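Local coordinates for protein adenylyltransferase and sulfurtransferase uba4 (Chaetomium thermophilum, PDB 6YUB) that probably adenylates and then thiolates the C-terminus of a ubiquitin-like sulfur carrier, serving tRNA wobble-uridine thiolation and molybdenum cofactor synthesis, at residues B[63-68]-B[87-92]; B[126-131]-B[150-155]; B[172-177]-B[284-289]. One frame throughout, in Å; residues are numbered along the deposited sequence.

Contact 1. Residues B[63-68]-B[87-92]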
loop_
_atom_site.group_PDB
_atom_site.type_symbol
_atom_site.label_atom_id
_atom_site.label_comp_id
_atom_site.label_asym_id
_atom_site.label_seq_id
_atom_site.Cartn_x
_atom_site.Cartn_y
_atom_site.Cartn_z
ATOM N N ILE B 63 -2.976 -22.263 -10.114
ATOM C CA ILE B 63 -4.060 -21.443 -9.589
ATOM C C ILE B 63 -5.174 -22.367 -9.120
ATOM O O ILE B 63 -5.628 -23.236 -9.873
ATOM C CB ILE B 63 -4.596 -20.448 -10.637
ATOM C CG1 ILE B 63 -3.496 -19.467 -11.064
ATOM C CG2 ILE B 63 -5.790 -19.679 -10.081
ATOM C CD1 ILE B 63 -2.885 -19.775 -12.409
ATOM N N VAL B 64 -5.622 -22.173 -7.882
ATOM C CA VAL B 64 -6.617 -23.031 -7.255
ATOM C C VAL B 64 -7.846 -22.183 -6.954
ATOM O O VAL B 64 -7.754 -21.191 -6.220
ATOM C CB VAL B 64 -6.078 -23.679 -5.967
ATOM C CG1 VAL B 64 -7.077 -24.687 -5.413
ATOM C CG2 VAL B 64 -4.729 -24.341 -6.221
ATOM N N ASP B 65 -8.989 -22.573 -7.513
ATOM C CA ASP B 65 -10.254 -21.917 -7.214
ATOM C C ASP B 65 -11.381 -22.686 -7.890
ATOM O O ASP B 65 -11.235 -23.137 -9.032
ATOM C CB ASP B 65 -10.246 -20.460 -7.686
ATOM C CG ASP B 65 -11.154 -19.574 -6.854
ATOM O OD1 ASP B 65 -12.307 -19.980 -6.593
ATOM O OD2 ASP B 65 -10.704 -18.478 -6.446
ATOM N N GLY B 66 -12.500 -22.824 -7.182
ATOM C CA GLY B 66 -13.654 -23.521 -7.709
ATOM C C GLY B 66 -14.864 -22.630 -7.898
ATOM O O GLY B 66 -15.916 -23.091 -8.356
ATOM N N ASP B 67 -14.728 -21.354 -7.554
ATOM C CA ASP B 67 -15.826 -20.406 -7.666
ATOM C C ASP B 67 -15.847 -19.758 -9.052
ATOM O O ASP B 67 -14.941 -19.944 -9.869
ATOM C CB ASP B 67 -15.719 -19.340 -6.577
ATOM C CG ASP B 67 -16.017 -19.887 -5.192
ATOM O OD1 ASP B 67 -16.896 -20.766 -5.068
ATOM O OD2 ASP B 67 -15.369 -19.437 -4.220
ATOM N N SER B 68 -16.896 -18.976 -9.299
ATOM C CA SER B 68 -17.140 -18.353 -10.588
ATOM C C SER B 68 -17.008 -16.837 -10.500
ATOM O O SER B 68 -17.078 -16.244 -9.422
ATOM C CB SER B 68 -18.534 -18.714 -11.114
ATOM O OG SER B 68 -18.557 -20.018 -11.668
ATOM N N MET B 87 -18.041 -17.653 -15.710
ATOM C CA MET B 87 -16.934 -18.565 -15.949
ATOM C C MET B 87 -16.156 -18.788 -14.656
ATOM O O MET B 87 -16.148 -17.944 -13.755
ATOM C CB MET B 87 -16.016 -18.002 -17.033
ATOM C CG MET B 87 -14.826 -18.881 -17.382
ATOM S SD MET B 87 -13.613 -18.010 -18.411
ATOM C CE MET B 87 -14.595 -17.646 -19.867
ATOM N N LEU B 88 -15.510 -19.950 -14.567
ATOM C CA LEU B 88 -14.620 -20.231 -13.454
ATOM C C LEU B 88 -13.567 -19.133 -13.332
ATOM O O LEU B 88 -12.990 -18.688 -14.329
ATOM C CB LEU B 88 -13.945 -21.586 -13.650
ATOM C CG LEU B 88 -14.832 -22.827 -13.555
ATOM C CD1 LEU B 88 -14.023 -24.084 -13.836
ATOM C CD2 LEU B 88 -15.490 -22.911 -12.192
ATOM N N LYS B 89 -13.328 -18.691 -12.093
ATOM C CA LYS B 89 -12.313 -17.669 -11.862
ATOM C C LYS B 89 -10.956 -18.109 -12.391
ATOM O O LYS B 89 -10.252 -17.322 -13.039
ATOM C CB LYS B 89 -12.227 -17.350 -10.370
ATOM C CG LYS B 89 -13.448 -16.624 -9.816
ATOM C CD LYS B 89 -13.099 -15.829 -8.563
ATOM C CE LYS B 89 -13.237 -16.660 -7.305
ATOM N NZ LYS B 89 -12.502 -16.050 -6.155
ATOM N N VAL B 90 -10.579 -19.366 -12.148
ATOM C CA VAL B 90 -9.271 -19.849 -12.571
ATOM C C VAL B 90 -9.109 -19.721 -14.082
ATOM O O VAL B 90 -8.038 -19.337 -14.574
ATOM C CB VAL B 90 -9.065 -21.300 -12.095
ATOM C CG1 VAL B 90 -10.115 -22.224 -12.692
ATOM C CG2 VAL B 90 -7.667 -21.776 -12.446
ATOM N N ASP B 91 -10.165 -20.040 -14.842
ATOM C CA ASP B 91 -10.082 -19.955 -16.295
ATOM C C ASP B 91 -10.096 -18.505 -16.768
ATOM O O ASP B 91 -9.377 -18.147 -17.708
ATOM C CB ASP B 91 -11.235 -20.734 -16.933
ATOM C CG ASP B 91 -11.064 -22.236 -16.816
ATOM O OD1 ASP B 91 -9.932 -22.728 -17.019
ATOM O OD2 ASP B 91 -12.059 -22.930 -16.521
ATOM N N SER B 92 -10.914 -17.657 -16.139
ATOM C CA SER B 92 -10.955 -16.249 -16.518
ATOM C C SER B 92 -9.635 -15.557 -16.205
ATOM O O SER B 92 -9.181 -14.702 -16.973
ATOM C CB SER B 92 -12.109 -15.552 -15.798
ATOM O OG SER B 92 -12.088 -14.158 -16.021
HETATM O O HOH W 1 -12.515 -21.163 -10.401
#
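Asp65 and Lys89 meet in a salt bridge, NZ of Lys89 reaching OD2 of Asp65 at 3.0 Å from the syn side of the carboxylate, well out of its plane. The lysine gets there by running its CG over the backbone of Ser68 and then bending at chi3 (-88°), which turns CE and NZ back to the acid. OD2 also accepts the backbone N of Ala42. OD1 is used on its anti side by the backbone N of Asp67, 2.9 Å away, closing an Asx turn, so both carboxylate oxygens are engaged and the acid is hard to rotate. Replacing Asp65 with an alanine would probably leave the ammonium of Lys89 without its mate and free the turn up to Asp67 to shift. Both residues are predicted to bind ATP. The short acid suits the loop leaving the strand, where it can close the turn; the long lysine suits the helix start, from which it must cross to that acid.

The turn aims the carbonyl of Asp67 at the start of the helix, where Lys89 N donates to its O (3.0 Å). A water donates to the same oxygen, and weakly to Asp65 O, while accepting from Val90 N at 3.2 Å. Leu88, just before the helix, is bridged backbone to backbone with Ser68. Beneath this polar layer, the branched Val90 suits its buried position against the strand: its CG2 packs 3.7 Å from CG2 of Ile63.

Strand 60-64 runs between strands 36-40 and 105-109, and helix 89-100 leans on this part of the sheet, with Val90 also touching Pro108.

Contact 2. Residues B[126-131]-B[150-155]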
loop_
_atom_site.group_PDB
_atom_site.type_symbol
_atom_site.label_atom_id
_atom_site.label_comp_id
_atom_site.label_asym_id
_atom_site.label_seq_id
_atom_site.Cartn_x
_atom_site.Cartn_y
_atom_site.Cartn_z
ATOM N N ASP B 126 7.021 -25.083 -5.378
ATOM C CA ASP B 126 8.182 -24.582 -4.665
ATOM C C ASP B 126 7.818 -23.517 -3.635
ATOM O O ASP B 126 8.300 -23.562 -2.500
ATOM C CB ASP B 126 9.209 -24.010 -5.651
ATOM C CG ASP B 126 9.669 -25.030 -6.671
ATOM O OD1 ASP B 126 9.777 -26.222 -6.314
ATOM O OD2 ASP B 126 9.923 -24.638 -7.830
ATOM N N VAL B 127 6.982 -22.560 -4.023
ATOM C CA VAL B 127 6.553 -21.483 -3.142
ATOM C C VAL B 127 5.034 -21.431 -3.156
ATOM O O VAL B 127 4.410 -21.527 -4.219
ATOM C CB VAL B 127 7.142 -20.123 -3.567
ATOM C CG1 VAL B 127 6.579 -19.006 -2.699
ATOM C CG2 VAL B 127 8.656 -20.160 -3.491
ATOM N N ILE B 128 4.440 -21.280 -1.976
ATOM C CA ILE B 128 2.990 -21.286 -1.821
ATOM C C ILE B 128 2.538 -19.876 -1.470
ATOM O O ILE B 128 3.099 -19.247 -0.572
ATOM C CB ILE B 128 2.531 -22.284 -0.741
ATOM C CG1 ILE B 128 3.206 -23.641 -0.928
ATOM C CG2 ILE B 128 1.028 -22.418 -0.767
ATOM C CD1 ILE B 128 3.010 -24.254 -2.285
ATOM N N LEU B 129 1.523 -19.385 -2.171
ATOM C CA LEU B 129 0.880 -18.119 -1.846
ATOM C C LEU B 129 -0.560 -18.405 -1.448
ATOM O O LEU B 129 -1.326 -18.991 -2.230
ATOM C CB LEU B 129 0.937 -17.152 -3.025
ATOM C CG LEU B 129 2.230 -16.344 -3.203
ATOM C CD1 LEU B 129 3.415 -17.270 -3.415
ATOM C CD2 LEU B 129 2.099 -15.363 -4.370
ATOM N N ASP B 130 -0.925 -18.021 -0.230
ATOM C CA ASP B 130 -2.301 -18.142 0.240
ATOM C C ASP B 130 -3.047 -16.859 -0.116
ATOM O O ASP B 130 -2.815 -15.810 0.495
ATOM C CB ASP B 130 -2.350 -18.398 1.745
ATOM C CG ASP B 130 -3.682 -17.993 2.360
ATOM O OD1 ASP B 130 -4.728 -18.527 1.927
ATOM O OD2 ASP B 130 -3.683 -17.126 3.260
ATOM N N CYS B 131 -3.921 -16.937 -1.120
ATOM C CA CYS B 131 -4.781 -15.829 -1.512
ATOM C C CYS B 131 -6.257 -16.128 -1.254
ATOM O O CYS B 131 -7.134 -15.533 -1.892
ATOM C CB CYS B 131 -4.566 -15.483 -2.983
ATOM S SG CYS B 131 -2.838 -15.145 -3.456
ATOM N N LYS B 150 7.382 -26.255 2.943
ATOM C CA LYS B 150 7.197 -25.256 1.908
ATOM C C LYS B 150 7.232 -23.855 2.504
ATOM O O LYS B 150 6.709 -23.641 3.603
ATOM C CB LYS B 150 5.850 -25.453 1.180
ATOM C CG LYS B 150 5.626 -26.849 0.641
ATOM C CD LYS B 150 6.346 -27.058 -0.681
ATOM C CE LYS B 150 6.472 -28.540 -1.004
ATOM N NZ LYS B 150 6.587 -28.800 -2.462
ATOM N N PRO B 151 7.841 -22.888 1.817
ATOM C CA PRO B 151 7.697 -21.488 2.234
ATOM C C PRO B 151 6.335 -20.948 1.827
ATOM O O PRO B 151 5.837 -21.222 0.728
ATOM C CB PRO B 151 8.832 -20.776 1.487
ATOM C CG PRO B 151 9.000 -21.576 0.236
ATOM C CD PRO B 151 8.686 -23.022 0.610
ATOM N N LEU B 152 5.738 -20.167 2.720
ATOM C CA LEU B 152 4.377 -19.682 2.550
ATOM C C LEU B 152 4.347 -18.163 2.588
ATOM O O LEU B 152 4.864 -17.546 3.528
ATOM C CB LEU B 152 3.461 -20.252 3.642
ATOM C CG LEU B 152 2.057 -19.666 3.764
ATOM C CD1 LEU B 152 1.258 -19.897 2.488
ATOM C CD2 LEU B 152 1.336 -20.269 4.964
ATOM N N VAL B 153 3.746 -17.562 1.566
ATOM C CA VAL B 153 3.463 -16.130 1.548
ATOM C C VAL B 153 1.953 -15.982 1.698
ATOM O O VAL B 153 1.192 -16.314 0.782
ATOM C CB VAL B 153 3.969 -15.460 0.266
ATOM C CG1 VAL B 153 3.792 -13.950 0.344
ATOM C CG2 VAL B 153 5.433 -15.823 0.019
ATOM N N SER B 154 1.514 -15.493 2.852
ATOM C CA SER B 154 0.098 -15.414 3.183
ATOM C C SER B 154 -0.329 -13.964 3.366
ATOM O O SER B 154 0.372 -13.174 4.008
ATOM C CB SER B 154 -0.203 -16.219 4.458
ATOM O OG SER B 154 -1.467 -15.872 4.994
ATOM N N ALA B 155 -1.482 -13.623 2.796
ATOM C CA ALA B 155 -2.068 -12.295 2.912
ATOM C C ALA B 155 -3.548 -12.435 3.237
ATOM O O ALA B 155 -4.142 -13.501 3.065
ATOM C CB ALA B 155 -1.881 -11.480 1.625
HETATM O O HOH W 2 -5.754 -15.540 2.498
#
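Ile128, Leu129 and Asp130 pair in register with Leu152, Val153 and Ser154, the two parallel strands of a beta-alpha-beta unit whose connection is helix 135-148. The ladder begins with Ile128 N donating to Pro151 O at 3.0 Å. Val153 N returns a bond to Ile128 O at 2.8 Å, and Asp130 N then gives to Val153 O at 2.9 Å. Ala155 N adds a weak bond to Asp130 O. Pro151, lacking an N-H, sets its CD 3.2 Å from Asp126 O, where another rung could have formed, and the ladder therefore starts at Pro151 O.

Leu129 and Val153 lie side by side and point the same way, CG of the leucine 4.0 Å from CB of the valine, on the face where helix 208-228 packs. Gln218 from that helix donates to both Asp130 O and Val153 O. The other face carries Ile128, Leu152, Asp130 and Ser154. Here CG of Leu152 lies anti to its backbone N (chi1 170°), which brings CD1 to 4.1 Å from CG2 of Ile128 and also against CB of Asp130; Ile141 of helix 135-148 packs on this leucine.

Asp130 is a buried acid with several partners: OD1 accepts from Thr132, and a water bridges OD2, at 2.7 Å, to Ala155 O. Ser154, small and polar, brings its OG to 3.1 Å from that OD2. Parallel strands in the order 3-2-1-4-5, the last two joined by this right-handed beta-alpha-beta crossover, form the Rossmann-like core of the ThiF family.

Contact 3. Residues B[172-177]-B[284-289]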
loop_
_atom_site.group_PDB
_atom_site.type_symbol
_atom_site.label_atom_id
_atom_site.label_comp_id
_atom_site.label_asym_id
_atom_site.label_seq_id
_atom_site.Cartn_x
_atom_site.Cartn_y
_atom_site.Cartn_z
ATOM N N THR B 172 11.755 -25.373 7.757
ATOM C CA THR B 172 12.432 -26.204 8.753
ATOM C C THR B 172 11.514 -27.368 9.122
ATOM O O THR B 172 10.315 -27.140 9.396
ATOM C CB THR B 172 12.781 -25.406 10.006
ATOM O OG1 THR B 172 13.552 -24.255 9.646
ATOM C CG2 THR B 172 13.575 -26.267 10.983
ATOM N N PRO B 173 12.014 -28.601 9.174
ATOM C CA PRO B 173 11.142 -29.740 9.490
ATOM C C PRO B 173 10.384 -29.556 10.800
ATOM O O PRO B 173 10.863 -28.916 11.743
ATOM C CB PRO B 173 12.117 -30.924 9.570
ATOM C CG PRO B 173 13.258 -30.528 8.693
ATOM C CD PRO B 173 13.386 -29.027 8.825
ATOM N N GLN B 174 9.190 -30.139 10.840
ATOM C CA GLN B 174 8.353 -30.109 12.031
ATOM C C GLN B 174 9.098 -30.679 13.232
ATOM O O GLN B 174 9.760 -31.716 13.136
ATOM C CB GLN B 174 7.077 -30.911 11.763
ATOM C CG GLN B 174 6.037 -30.893 12.864
ATOM C CD GLN B 174 4.944 -31.930 12.631
ATOM O OE1 GLN B 174 5.187 -32.976 12.028
ATOM N NE2 GLN B 174 3.736 -31.638 13.101
ATOM N N GLY B 175 8.997 -29.987 14.367
ATOM C CA GLY B 175 9.556 -30.467 15.612
ATOM C C GLY B 175 10.978 -30.035 15.905
ATOM O O GLY B 175 11.424 -30.171 17.053
ATOM N N VAL B 176 11.707 -29.527 14.917
ATOM C CA VAL B 176 13.084 -29.093 15.129
ATOM C C VAL B 176 13.061 -27.754 15.854
ATOM O O VAL B 176 12.541 -26.763 15.331
ATOM C CB VAL B 176 13.845 -28.991 13.800
ATOM C CG1 VAL B 176 15.256 -28.477 14.026
ATOM C CG2 VAL B 176 13.871 -30.347 13.104
ATOM N N VAL B 177 13.618 -27.724 17.065
ATOM C CA VAL B 177 13.605 -26.512 17.876
ATOM C C VAL B 177 14.949 -26.302 18.565
ATOM O O VAL B 177 15.058 -25.500 19.500
ATOM C CB VAL B 177 12.466 -26.556 18.915
ATOM C CG1 VAL B 177 11.111 -26.580 18.224
ATOM C CG2 VAL B 177 12.624 -27.771 19.830
ATOM N N GLU B 284 7.722 -28.603 19.342
ATOM C CA GLU B 284 8.198 -29.874 19.870
ATOM C C GLU B 284 7.020 -30.778 20.210
ATOM O O GLU B 284 5.972 -30.315 20.666
ATOM C CB GLU B 284 9.059 -29.629 21.111
ATOM C CG GLU B 284 9.943 -30.794 21.521
ATOM C CD GLU B 284 10.921 -30.416 22.620
ATOM O OE1 GLU B 284 10.495 -29.774 23.607
ATOM O OE2 GLU B 284 12.119 -30.749 22.492
ATOM N N ASN B 285 7.197 -32.076 19.974
ATOM C CA ASN B 285 6.190 -33.082 20.312
ATOM C C ASN B 285 4.875 -32.847 19.575
ATOM O O ASN B 285 3.807 -33.263 20.040
ATOM C CB ASN B 285 5.937 -33.125 21.823
ATOM C CG ASN B 285 7.189 -33.421 22.611
ATOM O OD1 ASN B 285 8.009 -34.244 22.205
ATOM N ND2 ASN B 285 7.350 -32.746 23.746
ATOM N N SER B 286 4.932 -32.179 18.426
ATOM C CA SER B 286 3.727 -31.965 17.638
ATOM C C SER B 286 3.103 -33.303 17.259
ATOM O O SER B 286 3.801 -34.252 16.895
ATOM C CB SER B 286 4.047 -31.159 16.378
ATOM O OG SER B 286 2.862 -30.845 15.674
ATOM N N THR B 287 1.780 -33.376 17.359
ATOM C CA THR B 287 1.029 -34.553 16.941
ATOM C C THR B 287 0.238 -34.306 15.661
ATOM O O THR B 287 -0.547 -35.168 15.248
ATOM C CB THR B 287 0.092 -35.011 18.063
ATOM O OG1 THR B 287 -0.626 -33.884 18.580
ATOM C CG2 THR B 287 0.889 -35.667 19.182
ATOM N N LEU B 288 0.421 -33.149 15.030
ATOM C CA LEU B 288 -0.193 -32.882 13.739
ATOM C C LEU B 288 0.467 -33.744 12.671
ATOM O O LEU B 288 1.696 -33.846 12.610
ATOM C CB LEU B 288 -0.057 -31.401 13.392
ATOM C CG LEU B 288 -0.335 -30.966 11.953
ATOM C CD1 LEU B 288 -1.811 -31.082 11.618
ATOM C CD2 LEU B 288 0.163 -29.540 11.729
ATOM N N THR B 289 -0.354 -34.369 11.828
ATOM C CA THR B 289 0.144 -35.244 10.780
ATOM C C THR B 289 -0.691 -35.055 9.522
ATOM O O THR B 289 -1.812 -34.545 9.567
ATOM C CB THR B 289 0.111 -36.723 11.204
ATOM O OG1 THR B 289 -1.251 -37.156 11.333
ATOM C CG2 THR B 289 0.829 -36.924 12.533
#
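Gln174 points its side chain at Ser286 and Leu288 from the tip of a type II beta turn, Pro173 to Val176, close to the four-cysteine zinc site. With chi1 at -175° and the chain extended beyond CG, the side chain reaches straight across and carries the amide past CB of Ser286 to the backbone of Leu288 beyond it. There NE2 donates to Leu288 O at 3.0 Å, with the acceptor practically in the amide plane and the bond nearly straight (169°), though it arrives tilted from the carbonyl plane. NE2 has a further acceptor in Ala281 O, and a long primary amide is well suited to serve two carbonyls. OG of Ser286 turns toward the same region and bonds to the carbonyl of Phe280; it also takes a weak bond from Leu288 N.

Gly175, at a positive phi of 91°, occupies the turn position that a side chain would crowd. Its backbone bonds to Cys282, one of the zinc ligands. At the outer edge, Val177 and Glu284 cross at about a right angle, with CG2 of the valine 4.0 Å from OE2 of the glutamate.

All three contacts belong to the N-terminal, ThiF-type adenylyltransferase part of a longer enzyme. Contacts 1 and 2 reach the same sheet; their centres are 19 Å apart and their nearest atoms about 6 Å. Contact 1 lies at the predicted ATP site, and the Asp130 side chain of contact 2 comes about 6 Å from that of Asn134, another predicted ATP residue. Contact 3 lies far from contact 1, 34 Å between centres, but 19 Å from contact 2, with nearest atoms about 7 Å apart. The zinc ion is about 8 Å from the side chain of Leu288 and 10 Å from that of Leu152. Helix 135-148 ties contacts 2 and 3: its Leu147 is touched by Gln174 and Leu288.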